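Local coordinates for protein thioesterase (Pseudomonas aeruginosa, PDB 2AV9) that probably hydrolyses fatty acyl-CoA thioesters, as a hotdog-fold member of the 4-hydroxybenzoyl-CoA thioesterase family, at residues Arg6-Gln11 with Gln107-Ala112; Ser67-Tyr72 with Ala113-His118. One frame throughout, in Å; residues are numbered along the deposited sequence.

Contact 1 of 2, residues Arg6-Gln11 with Gln107-Ala112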
ATOM      1  N   ARG A   6      11.225  19.908 -16.962  1.00 50.03           N
ATOM      2  CA  ARG A   6      10.645  18.577 -16.935  1.00 46.43           C
ATOM      3  C   ARG A   6      11.184  17.751 -18.103  1.00 42.89           C
ATOM      4  O   ARG A   6      11.288  18.246 -19.206  1.00 42.99           O
ATOM      5  CB  ARG A   6       9.120  18.721 -16.906  1.00 45.58           C
ATOM      6  CG  ARG A   6       8.726  19.650 -15.781  1.00 40.66           C
ATOM      7  CD  ARG A   6       7.340  20.231 -15.930  1.00 41.89           C
ATOM      8  NE  ARG A   6       6.368  19.152 -16.032  1.00 45.23           N
ATOM      9  CZ  ARG A   6       5.075  19.350 -16.263  1.00 49.12           C
ATOM     10  NH1 ARG A   6       4.229  18.324 -16.368  1.00 49.96           N
ATOM     11  NH2 ARG A   6       4.660  20.601 -16.393  1.00 48.40           N
ATOM     12  N   PRO A   7      11.587  16.498 -17.869  1.00 42.42           N
ATOM     13  CA  PRO A   7      11.842  15.519 -18.926  1.00 41.18           C
ATOM     14  C   PRO A   7      10.696  15.346 -19.925  1.00 40.32           C
ATOM     15  O   PRO A   7       9.535  15.481 -19.567  1.00 40.33           O
ATOM     16  CB  PRO A   7      12.022  14.214 -18.123  1.00 40.51           C
ATOM     17  CG  PRO A   7      12.688  14.694 -16.890  1.00 40.16           C
ATOM     18  CD  PRO A   7      11.877  15.922 -16.539  1.00 40.90           C
ATOM     19  N   LEU A   8      11.013  14.946 -21.150  1.00 43.73           N
ATOM     20  CA  LEU A   8      10.030  14.796 -22.213  1.00 44.67           C
ATOM     21  C   LEU A   8       9.933  13.336 -22.622  1.00 44.56           C
ATOM     22  O   LEU A   8      10.926  12.616 -22.539  1.00 44.05           O
ATOM     23  CB  LEU A   8      10.458  15.662 -23.406  1.00 42.49           C
ATOM     24  CG  LEU A   8      10.833  17.116 -23.084  1.00 43.22           C
ATOM     25  CD1 LEU A   8      11.537  17.749 -24.305  1.00 44.04           C
ATOM     26  CD2 LEU A   8       9.652  17.972 -22.622  1.00 40.39           C
ATOM     27  N   ARG A   9       8.753  12.954 -23.100  1.00 45.22           N
ATOM     28  CA  ARG A   9       8.482  11.623 -23.632  1.00 45.55           C
ATOM     29  C   ARG A   9       9.561  11.014 -24.513  1.00 45.56           C
ATOM     30  O   ARG A   9       9.895   9.833 -24.351  1.00 45.60           O
ATOM     31  CB  ARG A   9       7.168  11.643 -24.402  1.00 44.78           C
ATOM     32  CG  ARG A   9       6.014  11.222 -23.533  1.00 48.46           C
ATOM     33  CD  ARG A   9       4.755  11.192 -24.397  1.00 51.50           C
ATOM     34  NE  ARG A   9       4.129   9.919 -24.061  1.00 51.45           N
ATOM     35  CZ  ARG A   9       3.157   9.818 -23.169  1.00 50.00           C
ATOM     36  NH1 ARG A   9       2.730  10.928 -22.587  1.00 47.74           N
ATOM     37  NH2 ARG A   9       2.641   8.627 -22.875  1.00 57.17           N
ATOM     38  N   GLU A  10      10.072  11.836 -25.426  1.00 45.85           N
ATOM     39  CA  GLU A  10      11.008  11.380 -26.443  1.00 46.27           C
ATOM     40  C   GLU A  10      12.361  10.968 -25.876  1.00 45.41           C
ATOM     41  O   GLU A  10      13.162  10.374 -26.581  1.00 45.25           O
ATOM     42  CB  GLU A  10      11.173  12.383 -27.584  1.00 46.42           C
ATOM     43  CG  GLU A  10      11.786  13.707 -27.202  1.00 51.71           C
ATOM     44  CD  GLU A  10      10.704  14.746 -26.988  1.00 62.43           C
ATOM     45  OE1 GLU A  10       9.568  14.360 -26.606  1.00 64.52           O
ATOM     46  OE2 GLU A  10      11.033  15.936 -27.201  1.00 58.53           O
ATOM     47  N   GLN A  11      12.589  11.279 -24.608  1.00 44.97           N
ATOM     48  CA  GLN A  11      13.814  10.946 -23.883  1.00 45.43           C
ATOM     49  C   GLN A  11      13.740   9.509 -23.339  1.00 45.68           C
ATOM     50  O   GLN A  11      14.752   8.997 -22.866  1.00 46.27           O
ATOM     51  CB  GLN A  11      14.066  12.011 -22.781  1.00 44.83           C
ATOM     52  CG  GLN A  11      14.534  13.393 -23.340  1.00 43.87           C
ATOM     53  CD  GLN A  11      14.287  14.666 -22.508  1.00 46.56           C
ATOM     54  OE1 GLN A  11      13.913  14.668 -21.332  1.00 45.40           O
ATOM     55  NE2 GLN A  11      14.495  15.803 -23.159  1.00 48.50           N
ATOM     56  N   GLN A 107       0.424  13.788 -22.698  1.00 52.27           N
ATOM     57  CA  GLN A 107       1.169  14.994 -22.349  1.00 50.64           C
ATOM     58  C   GLN A 107       2.637  14.663 -22.522  1.00 49.16           C
ATOM     59  O   GLN A 107       3.088  13.558 -22.241  1.00 48.89           O
ATOM     60  CB  GLN A 107       0.939  15.490 -20.925  1.00 49.51           C
ATOM     61  CG  GLN A 107      -0.487  15.927 -20.673  1.00 51.63           C
ATOM     62  CD  GLN A 107      -0.620  16.603 -19.322  1.00 52.56           C
ATOM     63  OE1 GLN A 107       0.246  16.426 -18.458  1.00 49.26           O
ATOM     64  NE2 GLN A 107      -1.677  17.394 -19.145  1.00 44.25           N
ATOM     65  N   ARG A 108       3.363  15.650 -23.021  1.00 47.97           N
ATOM     66  CA  ARG A 108       4.756  15.504 -23.394  1.00 46.95           C
ATOM     67  C   ARG A 108       5.697  15.694 -22.210  1.00 45.21           C
ATOM     68  O   ARG A 108       6.747  15.056 -22.188  1.00 46.29           O
ATOM     69  CB  ARG A 108       5.050  16.417 -24.592  1.00 48.57           C
ATOM     70  CG  ARG A 108       6.416  16.263 -25.242  1.00 53.38           C
ATOM     71  CD  ARG A 108       6.439  17.214 -26.429  1.00 64.55           C
ATOM     72  NE  ARG A 108       7.712  17.811 -26.832  1.00 68.78           N
ATOM     73  CZ  ARG A 108       8.133  19.017 -26.456  1.00 71.52           C
ATOM     74  NH1 ARG A 108       7.413  19.747 -25.609  1.00 68.79           N
ATOM     75  NH2 ARG A 108       9.292  19.485 -26.910  1.00 68.15           N
ATOM     76  N   GLU A 109       5.354  16.506 -21.216  1.00 43.49           N
ATOM     77  CA  GLU A 109       6.286  16.818 -20.141  1.00 43.04           C
ATOM     78  C   GLU A 109       5.961  15.995 -18.905  1.00 42.73           C
ATOM     79  O   GLU A 109       4.801  15.807 -18.526  1.00 42.52           O
ATOM     80  CB  GLU A 109       6.334  18.321 -19.861  1.00 41.54           C
ATOM     81  CG  GLU A 109       6.518  19.121 -21.141  1.00 43.66           C
ATOM     82  CD  GLU A 109       6.887  20.564 -20.869  1.00 49.24           C
ATOM     83  OE1 GLU A 109       6.879  20.945 -19.682  1.00 57.57           O
ATOM     84  OE2 GLU A 109       7.212  21.319 -21.805  1.00 51.66           O
ATOM     85  N   ALA A 110       7.008  15.470 -18.277  1.00 41.77           N
ATOM     86  CA  ALA A 110       6.806  14.573 -17.142  1.00 41.35           C
ATOM     87  C   ALA A 110       6.137  15.282 -15.969  1.00 40.60           C
ATOM     88  O   ALA A 110       6.398  16.449 -15.706  1.00 39.73           O
ATOM     89  CB  ALA A 110       8.123  13.938 -16.701  1.00 39.71           C
ATOM     90  N   CYS A 111       5.282  14.548 -15.268  1.00 40.80           N
ATOM     91  CA  CYS A 111       4.762  15.014 -13.993  1.00 41.55           C
ATOM     92  C   CYS A 111       5.759  14.846 -12.867  1.00 40.94           C
ATOM     93  O   CYS A 111       5.765  15.588 -11.879  1.00 43.58           O
ATOM     94  CB  CYS A 111       3.458  14.287 -13.674  1.00 41.49           C
ATOM     95  SG  CYS A 111       2.082  15.088 -14.561  1.00 44.43           S
ATOM     96  N   ALA A 112       6.598  13.837 -13.043  1.00 39.54           N
ATOM     97  CA  ALA A 112       7.596  13.468 -12.050  1.00 40.60           C
ATOM     98  C   ALA A 112       8.662  12.634 -12.757  1.00 40.70           C
ATOM     99  O   ALA A 112       8.395  11.960 -13.753  1.00 41.06           O
ATOM    100  CB  ALA A 112       6.969  12.667 -10.879  1.00 37.26           C
TER
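Leu8 and Glu109 form a single backbone bridge, their CA atoms 4.7 Å apart, flanked by two hydrogen bonds: Ala110 N gives to Pro7 O at 2.8 Å, and Arg9 N gives to Arg108 O at 3.0 Å. Arg6 then grips Ala110 O side-on with two nitrogens, NE at 2.7 Å and NH1 at 2.9 Å. Both come from the same face of the carbonyl, NH1 from well above its plane, while the oxygen stays within 4° of the guanidinium plane; a bend at chi3 (57°) turns the NE and NH1 side of the guanidinium to Ala110 O. Glu109 CB lies over one guanidinium face, and the Glu109 carboxylate, turned 86° from the guanidinium, makes only a long, out-of-plane salt bridge with Arg6.

The contact joins the N-terminal loop before strand 14-19 to the connection between strands 95-104 and 112-122 of the antiparallel hotdog sheet. Ala110 is buried here, its CB against Pro7 CB and, beyond the two segments, Ala101 and Phe103 of strand 95-104. At the other end, Arg9 NH1 reaches Gln107 O at 2.7 Å, again in the guanidinium plane. Leu8 spreads its two methyls: CD2 meets Glu109 CG at 3.7 Å, and CD1 sits over a face of the Arg108 guanidinium, near its rim. Arg108 NE also has Glu10 OE2 at 3.8 Å, a long salt bridge.

Contact 2 of 2, residues Ser67-Tyr72 with Ala113-His118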
ATOM      1  N   SER A  67      19.342   2.080  -4.342  1.00 39.34           N
ATOM      2  CA  SER A  67      19.074   3.508  -4.183  1.00 39.31           C
ATOM      3  C   SER A  67      17.984   3.931  -5.148  1.00 38.62           C
ATOM      4  O   SER A  67      17.765   3.270  -6.172  1.00 38.72           O
ATOM      5  CB  SER A  67      20.330   4.393  -4.383  1.00 41.50           C
ATOM      6  OG  SER A  67      20.752   4.220  -5.722  1.00 42.35           O
ATOM      7  N   SER A  68      17.339   5.051  -4.824  1.00 37.41           N
ATOM      8  CA  SER A  68      16.280   5.543  -5.689  1.00 37.85           C
ATOM      9  C   SER A  68      16.039   7.007  -5.354  1.00 38.17           C
ATOM     10  O   SER A  68      16.390   7.465  -4.269  1.00 36.94           O
ATOM     11  CB  SER A  68      15.018   4.691  -5.486  1.00 39.66           C
ATOM     12  OG  SER A  68      14.508   4.972  -4.191  1.00 39.96           O
ATOM     13  N   SER A  69      15.438   7.750  -6.276  1.00 38.44           N
ATOM     14  CA  SER A  69      15.178   9.155  -6.012  1.00 39.84           C
ATOM     15  C   SER A  69      14.090   9.608  -6.957  1.00 40.38           C
ATOM     16  O   SER A  69      13.852   8.987  -8.002  1.00 41.10           O
ATOM     17  CB  SER A  69      16.442  10.004  -6.188  1.00 40.33           C
ATOM     18  OG  SER A  69      16.975   9.849  -7.490  1.00 41.94           O
ATOM     19  N   CYS A  70      13.406  10.678  -6.575  1.00 40.91           N
ATOM     20  CA  CYS A  70      12.345  11.188  -7.448  1.00 40.56           C
ATOM     21  C   CYS A  70      12.165  12.693  -7.243  1.00 40.03           C
ATOM     22  O   CYS A  70      12.285  13.208  -6.130  1.00 38.90           O
ATOM     23  CB  CYS A  70      11.066  10.380  -7.210  1.00 38.00           C
ATOM     24  SG  CYS A  70       9.679  10.742  -8.334  1.00 42.41           S
ATOM     25  N   ASP A  71      11.865  13.374  -8.344  1.00 40.36           N
ATOM     26  CA  ASP A  71      11.491  14.779  -8.345  1.00 41.00           C
ATOM     27  C   ASP A  71      10.072  14.935  -8.851  1.00 40.67           C
ATOM     28  O   ASP A  71       9.721  14.326  -9.870  1.00 40.93           O
ATOM     29  CB  ASP A  71      12.424  15.542  -9.278  1.00 42.31           C
ATOM     30  CG  ASP A  71      13.760  15.788  -8.622  1.00 47.19           C
ATOM     31  OD1 ASP A  71      13.777  16.283  -7.477  1.00 47.57           O
ATOM     32  OD2 ASP A  71      14.786  15.459  -9.247  1.00 55.12           O
ATOM     33  N   TYR A  72       9.285  15.749  -8.148  1.00 39.51           N
ATOM     34  CA  TYR A  72       7.868  15.826  -8.468  1.00 40.11           C
ATOM     35  C   TYR A  72       7.517  17.215  -8.992  1.00 40.07           C
ATOM     36  O   TYR A  72       7.752  18.188  -8.288  1.00 39.52           O
ATOM     37  CB  TYR A  72       7.002  15.520  -7.247  1.00 41.08           C
ATOM     38  CG  TYR A  72       7.363  14.240  -6.517  1.00 42.51           C
ATOM     39  CD1 TYR A  72       8.447  14.182  -5.636  1.00 42.03           C
ATOM     40  CD2 TYR A  72       6.583  13.106  -6.665  1.00 41.62           C
ATOM     41  CE1 TYR A  72       8.771  13.011  -4.945  1.00 44.50           C
ATOM     42  CE2 TYR A  72       6.916  11.934  -6.001  1.00 41.76           C
ATOM     43  CZ  TYR A  72       7.987  11.895  -5.132  1.00 43.89           C
ATOM     44  OH  TYR A  72       8.270  10.710  -4.487  1.00 45.43           O
ATOM     45  N   ALA A 113       9.868  12.635 -12.209  1.00 40.71           N
ATOM     46  CA  ALA A 113      10.945  11.915 -12.882  1.00 41.84           C
ATOM     47  C   ALA A 113      11.922  11.466 -11.812  1.00 42.00           C
ATOM     48  O   ALA A 113      12.215  12.263 -10.921  1.00 42.66           O
ATOM     49  CB  ALA A 113      11.691  12.843 -13.873  1.00 39.52           C
ATOM     50  N   GLY A 114      12.462  10.255 -11.922  1.00 43.35           N
ATOM     51  CA  GLY A 114      13.561   9.854 -11.044  1.00 43.25           C
ATOM     52  C   GLY A 114      14.421   8.706 -11.551  1.00 44.07           C
ATOM     53  O   GLY A 114      14.528   8.450 -12.752  1.00 43.15           O
ATOM     54  N   ARG A 115      15.070   8.010 -10.623  1.00 44.04           N
ATOM     55  CA  ARG A 115      15.972   6.925 -10.970  1.00 45.41           C
ATOM     56  C   ARG A 115      15.963   5.878  -9.874  1.00 44.19           C
ATOM     57  O   ARG A 115      15.557   6.145  -8.752  1.00 43.64           O
ATOM     58  CB  ARG A 115      17.427   7.343 -11.231  1.00 44.47           C
ATOM     59  CG  ARG A 115      17.861   8.562 -10.462  1.00 50.36           C
ATOM     60  CD  ARG A 115      19.328   8.877 -10.623  1.00 54.59           C
ATOM     61  NE  ARG A 115      19.727   9.705 -11.760  1.00 64.15           N
ATOM     62  CZ  ARG A 115      20.961  10.195 -11.921  1.00 72.29           C
ATOM     63  NH1 ARG A 115      21.916   9.941 -11.025  1.00 67.49           N
ATOM     64  NH2 ARG A 115      21.262  10.951 -12.976  1.00 68.07           N
ATOM     65  N   PHE A 116      16.420   4.686 -10.238  1.00 44.34           N
ATOM     66  CA  PHE A 116      16.738   3.717  -9.219  1.00 44.42           C
ATOM     67  C   PHE A 116      17.780   2.777  -9.753  1.00 43.93           C
ATOM     68  O   PHE A 116      17.924   2.699 -10.973  1.00 44.41           O
ATOM     69  CB  PHE A 116      15.436   3.144  -8.647  1.00 49.90           C
ATOM     70  CG  PHE A 116      14.845   1.932  -9.302  1.00 47.44           C
ATOM     71  CD1 PHE A 116      15.363   0.660  -9.079  1.00 55.64           C
ATOM     72  CD2 PHE A 116      13.685   2.039 -10.018  1.00 50.27           C
ATOM     73  CE1 PHE A 116      14.761  -0.491  -9.597  1.00 54.43           C
ATOM     74  CE2 PHE A 116      13.094   0.902 -10.553  1.00 55.76           C
ATOM     75  CZ  PHE A 116      13.604  -0.375 -10.333  1.00 53.68           C
ATOM     76  N   VAL A 117      18.505   2.147  -8.833  1.00 43.41           N
ATOM     77  CA  VAL A 117      19.589   1.213  -9.135  1.00 41.12           C
ATOM     78  C   VAL A 117      19.203  -0.177  -8.651  1.00 41.16           C
ATOM     79  O   VAL A 117      18.845  -0.350  -7.490  1.00 41.83           O
ATOM     80  CB  VAL A 117      20.934   1.659  -8.514  1.00 42.81           C
ATOM     81  CG1 VAL A 117      22.060   0.621  -8.748  1.00 38.72           C
ATOM     82  CG2 VAL A 117      21.374   3.006  -9.085  1.00 33.77           C
ATOM     83  N   HIS A 118      19.304  -1.164  -9.534  1.00 40.64           N
ATOM     84  CA  HIS A 118      19.213  -2.562  -9.128  1.00 40.92           C
ATOM     85  C   HIS A 118      20.618  -3.102  -9.063  1.00 40.79           C
ATOM     86  O   HIS A 118      21.444  -2.784  -9.923  1.00 42.04           O
ATOM     87  CB  HIS A 118      18.510  -3.418 -10.183  1.00 40.89           C
ATOM     88  CG  HIS A 118      17.055  -3.641  -9.925  1.00 40.56           C
ATOM     89  ND1 HIS A 118      16.215  -4.173 -10.882  1.00 42.56           N
ATOM     90  CD2 HIS A 118      16.283  -3.399  -8.841  1.00 41.52           C
ATOM     91  CE1 HIS A 118      14.985  -4.238 -10.402  1.00 39.50           C
ATOM     92  NE2 HIS A 118      15.000  -3.785  -9.160  1.00 40.24           N
TER
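The Phe116 ring has Ser67 O set obliquely to it and His118 CD2 at its edge, in plane; its own CE1 lies over one face of the His118 imidazole. The Tyr72 ring carries Cys70 SG 3.7 Å above one face, offset toward the rim. Across the strands it is Phe116 CB, not the ring, that meets Ser68 CB, at 3.5 Å. With chi1 at 89°, the Phe116 ring leads away from residues 67-72, to pack on Val65 of the same strand 61-72 and Val44 of helix 35-50.

The backbones are antiparallel, with 4.6 Å between axes. Ser69 and Arg115 make a hydrogen-bonded pair (Ser69 N to Arg115 O 3.0 Å), as do Asp71 and Ala113 (Asp71 N to Ala113 O 2.8 Å). At the non-hydrogen-bonded Cys70-Gly114 pair the CA atoms close to 4.0 Å, and Gly114 CA makes a CA-H...O contact with Ser69 O.

Ser69 OG lies 3.4 Å from Arg115 CG on the face shared with Ser67 and Val117. On the face of Cys70 and Phe116, Ser68 OG is hydrogen-bonded to Tyr37 OH of the second subunit. Ser67 to Asp71 of strand 61-72 also pair antiparallel with a strand of that subunit, continuing the sheet across the interface, as in dimers of hotdog-fold thioesterases.

Overall arrangement
Contact 1 lies at the surface, its centre about 15 Å from that of the chain, whereas contact 2, at about 8 Å, is partly buried. Both use the chain around strand 112-122: contact 1 takes the loop leading into it, contact 2 the strand body, and their segments alternate in sequence. Their centres are about 15 Å apart, yet they touch, with Pro7 CG 3.7 Å from Ala113 CB and Ala112 CB 4.2 Å from Cys70 SG. The chemistry follows the location: arginine-to-carbonyl bonds and long salt bridges supplement a lone bridge in contact 1, while a regular ladder dominates contact 2, which alone is touched by the second subunit.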